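Local coordinates for protein putative acid phosphatase WZB (Escherichia coli, PDB 2WMY) that probably removes phosphate from phosphotyrosine in proteins, as a low molecular weight protein tyrosine phosphatase, and here holds a sulfate ion, at residues I14-N18 and I19-P23; D52-A55 and I56-A59. The protein carries 1 engineered substitution. All blocks are in the same frame, centred on the assembly; numbering follows the deposited sequence.

Contact 1: I14-N18 and I19-P23; sequences ICTGN and ICRSP. With SO4 (sulfate ion), chain I.
C15 SG lies by the N-terminal end of helix 21-32 and accepts a nearly straight hydrogen bond from S22 N (3.3 Å, 165°). Its chi1 of 61° puts the sulfur between its own backbone N and carbonyl carbon, where C15 SG also comes 3.1 Å from S22 OG. N18 ND2 donates to the same hydroxyl, S22 OG, at 2.9 Å, with the oxygen close to the amide plane. The amide is fixed by further bonds, ND2 to S40 and OD1 to T72, so N18 probably serves as a second-shell residue, holding S22 beside the predicted nucleophile. This is the C-X5-R phosphate-binding loop (P-loop) of the tyrosine phosphatases, running from C15 to R21 between strand and helix. Its amides turn inward round the sulfate, G17 N reaching O3 at 2.8 Å and C20 N reaching O1 at 2.8 Å. R21 closes the ring: a bend at chi3 (-71°) brings the guanidinium edge-on to the anion, so that R21 NE meets sulfate O4 (3.0 Å) while R21 NH2 meets sulfate O3 (3.0 Å). NH1, facing elsewhere, is salt-bridged to E89. A leucine in place of R21 would probably leave sulfate O3 and O4 short of two donors and E89 without its charged mate. A water bridges NH2 and T16 OG1, and the latter also bonds H92.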
ATOM      1  N   ILE A  14       2.615   2.392  -0.331  1.00 17.40           N
ATOM      2  CA  ILE A  14       3.972   1.897  -0.137  1.00 13.37           C
ATOM      3  C   ILE A  14       4.142   0.899   1.005  1.00 14.96           C
ATOM      4  O   ILE A  14       3.692   1.137   2.135  1.00 14.46           O
ATOM      5  CB  ILE A  14       4.946   3.070   0.102  1.00 21.90           C
ATOM      6  CG1 ILE A  14       4.820   4.102  -1.025  1.00 20.01           C
ATOM      7  CG2 ILE A  14       6.374   2.549   0.247  1.00 17.24           C
ATOM      8  CD1 ILE A  14       5.427   5.438  -0.703  1.00 14.91           C
ATOM      9  N   CYS A  15       4.807  -0.216   0.699  1.00 16.34           N
ATOM     10  CA  CYS A  15       5.241  -1.155   1.722  1.00 12.64           C
ATOM     11  C   CYS A  15       6.734  -1.432   1.567  1.00 13.97           C
ATOM     12  O   CYS A  15       7.513  -0.545   1.193  1.00 13.69           O
ATOM     13  CB  CYS A  15       4.417  -2.458   1.704  1.00 21.44           C
ATOM     14  SG  CYS A  15       4.473  -3.464   0.188  1.00 17.28           S
ATOM     15  N   THR A  16       7.140  -2.659   1.857  1.00 12.66           N
ATOM     16  CA  THR A  16       8.551  -3.002   1.753  1.00 16.21           C
ATOM     17  C   THR A  16       8.864  -3.715   0.446  1.00 15.95           C
ATOM     18  O   THR A  16       9.598  -3.193  -0.389  1.00 21.35           O
ATOM     19  CB  THR A  16       8.983  -3.860   2.923  1.00 16.98           C
ATOM     20  OG1 THR A  16       8.663  -3.164   4.127  1.00 21.79           O
ATOM     21  CG2 THR A  16      10.481  -4.135   2.866  1.00 11.87           C
ATOM     22  N   GLY A  17       8.288  -4.900   0.266  1.00 16.15           N
ATOM     23  CA  GLY A  17       8.553  -5.686  -0.921  1.00 12.95           C
ATOM     24  C   GLY A  17       7.778  -5.268  -2.159  1.00 10.67           C
ATOM     25  O   GLY A  17       8.175  -5.614  -3.264  1.00 13.10           O
ATOM     26  N   ASN A  18       6.685  -4.527  -1.972  1.00 11.73           N
ATOM     27  CA  ASN A  18       5.737  -4.227  -3.054  1.00 14.70           C
ATOM     28  C   ASN A  18       5.216  -5.519  -3.690  1.00 14.26           C
ATOM     29  O   ASN A  18       4.959  -5.575  -4.889  1.00 18.57           O
ATOM     30  CB  ASN A  18       6.354  -3.281  -4.101  1.00 15.48           C
ATOM     31  CG  ASN A  18       5.350  -2.819  -5.169  1.00 16.69           C
ATOM     32  OD1 ASN A  18       5.684  -2.759  -6.346  1.00 22.74           O
ATOM     33  ND2 ASN A  18       4.133  -2.495  -4.762  1.00 13.90           N
ATOM     34  N   ILE A  19       5.065  -6.564  -2.878  1.00 15.89           N
ATOM     35  CA  ILE A  19       4.520  -7.836  -3.369  1.00 10.42           C
ATOM     36  C   ILE A  19       3.392  -8.391  -2.485  1.00 15.26           C
ATOM     37  O   ILE A  19       2.666  -9.283  -2.904  1.00 21.00           O
ATOM     38  CB  ILE A  19       5.614  -8.910  -3.541  1.00 16.39           C
ATOM     39  CG1 ILE A  19       6.232  -9.278  -2.195  1.00 20.66           C
ATOM     40  CG2 ILE A  19       6.687  -8.441  -4.508  1.00 20.47           C
ATOM     41  CD1 ILE A  19       7.272 -10.381  -2.302  1.00 29.03           C
ATOM     42  N   CYS A  20       3.236  -7.855  -1.275  1.00 12.96           N
ATOM     43  CA  CYS A  20       2.117  -8.250  -0.416  1.00 15.18           C
ATOM     44  C   CYS A  20       1.133  -7.113  -0.115  1.00 18.46           C
ATOM     45  O   CYS A  20       0.047  -7.073  -0.681  1.00 21.23           O
ATOM     46  CB  CYS A  20       2.623  -8.851   0.895  1.00 20.93           C
ATOM     47  SG  CYS A  20       3.646 -10.322   0.708  1.00 19.28           S
ATOM     48  N   ARG A  21       1.525  -6.187   0.762  1.00 18.57           N
ATOM     49  CA  ARG A  21       0.607  -5.156   1.266  1.00 18.97           C
ATOM     50  C   ARG A  21       0.207  -4.074   0.267  1.00 15.03           C
ATOM     51  O   ARG A  21      -0.983  -3.859   0.044  1.00 14.55           O
ATOM     52  CB  ARG A  21       1.152  -4.502   2.543  1.00 11.19           C
ATOM     53  CG  ARG A  21       1.187  -5.454   3.731  1.00 15.75           C
ATOM     54  CD  ARG A  21       2.059  -4.917   4.845  1.00 14.56           C
ATOM     55  NE  ARG A  21       3.473  -4.971   4.491  1.00 17.65           N
ATOM     56  CZ  ARG A  21       4.447  -4.567   5.294  1.00 15.28           C
ATOM     57  NH1 ARG A  21       4.143  -4.093   6.489  1.00 17.36           N
ATOM     58  NH2 ARG A  21       5.720  -4.657   4.914  1.00 13.17           N
ATOM     59  N   SER A  22       1.176  -3.366  -0.311  1.00 12.57           N
ATOM     60  CA  SER A  22       0.797  -2.262  -1.203  1.00 11.58           C
ATOM     61  C   SER A  22      -0.004  -2.708  -2.439  1.00 11.63           C
ATOM     62  O   SER A  22      -0.965  -2.037  -2.831  1.00 16.99           O
ATOM     63  CB  SER A  22       1.970  -1.317  -1.543  1.00 17.44           C
ATOM     64  OG  SER A  22       3.062  -1.962  -2.173  1.00 19.02           O
ATOM     65  N   PRO A  23       0.340  -3.859  -3.033  1.00 16.49           N
ATOM     66  CA  PRO A  23      -0.477  -4.242  -4.192  1.00 14.02           C
ATOM     67  C   PRO A  23      -1.937  -4.431  -3.791  1.00 14.93           C
ATOM     68  O   PRO A  23      -2.847  -4.150  -4.564  1.00 15.81           O
ATOM     69  CB  PRO A  23       0.120  -5.584  -4.634  1.00 10.89           C
ATOM     70  CG  PRO A  23       1.420  -5.711  -3.927  1.00 21.20           C
ATOM     71  CD  PRO A  23       1.340  -4.882  -2.686  1.00 23.50           C
TER
HETATM   72  S   SO4 I1148       5.446  -6.732   1.547  1.00 28.39           S
HETATM   73  O1  SO4 I1148       5.417  -6.652   0.081  1.00 27.14           O
HETATM   74  O2  SO4 I1148       5.965  -8.046   1.943  1.00 26.20           O
HETATM   75  O3  SO4 I1148       6.295  -5.689   2.143  1.00 22.85           O
HETATM   76  O4  SO4 I1148       4.078  -6.536   2.040  1.00 22.95           O
HETATM   77  O   HOH W   1       8.536  -4.722   6.522  1.00 29.26           O

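Contact 2: D52-A55 and I56-A59; sequences DESA and IRVA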
ATOM      1  N   ASP A  52       2.970 -11.665  -4.336  1.00 18.85           N
ATOM      2  CA  ASP A  52       3.207 -12.901  -3.604  1.00 18.32           C
ATOM      3  C   ASP A  52       2.038 -13.862  -3.758  1.00 19.20           C
ATOM      4  O   ASP A  52       0.885 -13.447  -3.783  1.00 20.28           O
ATOM      5  CB  ASP A  52       3.457 -12.619  -2.125  1.00 19.01           C
ATOM      6  CG  ASP A  52       3.682 -13.885  -1.327  1.00 27.35           C
ATOM      7  OD1 ASP A  52       4.853 -14.270  -1.132  1.00 32.03           O
ATOM      8  OD2 ASP A  52       2.685 -14.510  -0.916  1.00 34.16           O
ATOM      9  N   GLU A  53       2.350 -15.153  -3.860  1.00 26.49           N
ATOM     10  CA  GLU A  53       1.331 -16.193  -4.011  1.00 24.45           C
ATOM     11  C   GLU A  53       0.265 -16.146  -2.907  1.00 27.70           C
ATOM     12  O   GLU A  53      -0.930 -16.268  -3.183  1.00 26.78           O
ATOM     13  CB  GLU A  53       1.991 -17.571  -4.053  1.00 28.93           C
ATOM     14  CG  GLU A  53       1.073 -18.698  -4.463  1.00 49.05           C
ATOM     15  CD  GLU A  53       1.845 -19.889  -5.002  1.00 64.72           C
ATOM     16  OE1 GLU A  53       2.755 -19.671  -5.834  1.00 67.67           O
ATOM     17  OE2 GLU A  53       1.544 -21.036  -4.596  1.00 66.63           O
ATOM     18  N   SER A  54       0.699 -15.973  -1.660  1.00 21.73           N
ATOM     19  CA  SER A  54      -0.240 -15.889  -0.540  1.00 24.26           C
ATOM     20  C   SER A  54      -1.074 -14.604  -0.605  1.00 26.43           C
ATOM     21  O   SER A  54      -2.238 -14.581  -0.187  1.00 18.27           O
ATOM     22  CB  SER A  54       0.499 -15.987   0.798  1.00 20.09           C
ATOM     23  OG  SER A  54       1.048 -17.283   0.966  1.00 25.90           O
ATOM     24  N   ALA A  55      -0.477 -13.541  -1.140  1.00 19.52           N
ATOM     25  CA  ALA A  55      -1.200 -12.284  -1.329  1.00 21.24           C
ATOM     26  C   ALA A  55      -2.308 -12.463  -2.356  1.00 20.57           C
ATOM     27  O   ALA A  55      -3.420 -11.975  -2.172  1.00 21.77           O
ATOM     28  CB  ALA A  55      -0.256 -11.182  -1.760  1.00 13.48           C
ATOM     29  N   ILE A  56      -1.990 -13.161  -3.441  1.00 23.47           N
ATOM     30  CA  ILE A  56      -2.980 -13.484  -4.467  1.00 31.03           C
ATOM     31  C   ILE A  56      -4.076 -14.416  -3.937  1.00 30.90           C
ATOM     32  O   ILE A  56      -5.242 -14.265  -4.289  1.00 33.10           O
ATOM     33  CB  ILE A  56      -2.325 -14.120  -5.712  1.00 23.38           C
ATOM     34  CG1 ILE A  56      -1.332 -13.145  -6.337  1.00 16.17           C
ATOM     35  CG2 ILE A  56      -3.386 -14.527  -6.730  1.00 23.23           C
ATOM     36  CD1 ILE A  56      -0.500 -13.733  -7.433  1.00 15.42           C
ATOM     37  N   ARG A  57      -3.703 -15.377  -3.097  1.00 33.98           N
ATOM     38  CA  ARG A  57      -4.690 -16.259  -2.472  1.00 38.78           C
ATOM     39  C   ARG A  57      -5.719 -15.478  -1.657  1.00 31.14           C
ATOM     40  O   ARG A  57      -6.924 -15.588  -1.897  1.00 28.11           O
ATOM     41  CB  ARG A  57      -4.024 -17.300  -1.569  1.00 41.17           C
ATOM     42  CG  ARG A  57      -3.892 -18.671  -2.196  1.00 51.52           C
ATOM     43  CD  ARG A  57      -3.843 -19.772  -1.137  1.00 49.93           C
ATOM     44  NE  ARG A  57      -2.849 -19.496  -0.106  1.00 46.58           N
ATOM     45  CZ  ARG A  57      -1.539 -19.628  -0.280  1.00 42.93           C
ATOM     46  NH1 ARG A  57      -1.058 -20.032  -1.450  1.00 45.68           N
ATOM     47  NH2 ARG A  57      -0.708 -19.351   0.715  1.00 36.92           N
ATOM     48  N   VAL A  58      -5.248 -14.692  -0.694  1.00 29.90           N
ATOM     49  CA  VAL A  58      -6.169 -13.971   0.176  1.00 26.97           C
ATOM     50  C   VAL A  58      -6.990 -12.970  -0.614  1.00 30.70           C
ATOM     51  O   VAL A  58      -8.154 -12.733  -0.303  1.00 33.32           O
ATOM     52  CB  VAL A  58      -5.479 -13.289   1.380  1.00 29.47           C
ATOM     53  CG1 VAL A  58      -4.727 -12.019   0.956  1.00 18.15           C
ATOM     54  CG2 VAL A  58      -6.522 -12.972   2.461  1.00 30.72           C
ATOM     55  N   ALA A  59      -6.384 -12.396  -1.646  1.00 26.62           N
ATOM     56  CA  ALA A  59      -7.071 -11.410  -2.461  1.00 21.07           C
ATOM     57  C   ALA A  59      -8.231 -12.051  -3.223  1.00 27.77           C
ATOM     58  O   ALA A  59      -9.385 -11.633  -3.084  1.00 28.39           O
ATOM     59  CB  ALA A  59      -6.100 -10.751  -3.417  1.00 24.78           C
TER
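R57 folds back over the preceding turn, along E53 and S54. R57 CB sits 3.5 Å from S54 O, close also to E53 O, and CG still runs past the E53 carbonyl. The chain bends about the CG-CD bond (chi3 -51°), which swings the guanidinium back over the backbone so that one face lies over both S54 CA, 4.0 Å from R57 CZ, and E53 O, each displaced toward the rim. NE finds its hydrogen-bonding partner elsewhere in the structure. At the tip the two terminal nitrogens part. R57 NH1 passes 3.9 Å from E53 CG. R57 NH2 comes within 2.7 Å of S54 OG, at an angle too poor for a hydrogen bond. The strong partner of NH2 is D127, whose carboxylate forms a salt bridge with it. E53 crosses the arginine with its carboxylate plane almost perpendicular to the guanidinium; E53 OE2 and R57 NH1 stay 4.2 Å apart, too far for a salt bridge. Beneath these side chains the backbone makes the regular i to i+4 bonds, from I56 N to D52 O through A59 N to A55 O. V58 and A55 both pack on I24 of helix 21-32. At the front of the turn, D52 OD2 accepts from S54 N at 2.6 Å, on its anti side and out of the carboxylate plane, and more weakly from A55 N. The arrangement is that of a helix start with an aspartate N-cap, here opening helix 53-61.

From the N terminus, strand 10-15 runs into contact 1, where the chain turns through the phosphate-binding loop and enters helix 21-32, which forms the crossover of the beta-alpha-beta unit that ends in strand 37-42. Only after that strand does the chain reach contact 2, at the start of helix 53-61. Both are local, each within one continuous run, and they follow in series without nesting or crossing. In space they adjoin, centres about 12 Å apart: D52 N probably donates to I19 O at 2.8 Å, and A55 CB packs on I19 and C20. The second helix thus begins against the outer side of the anion-binding loop.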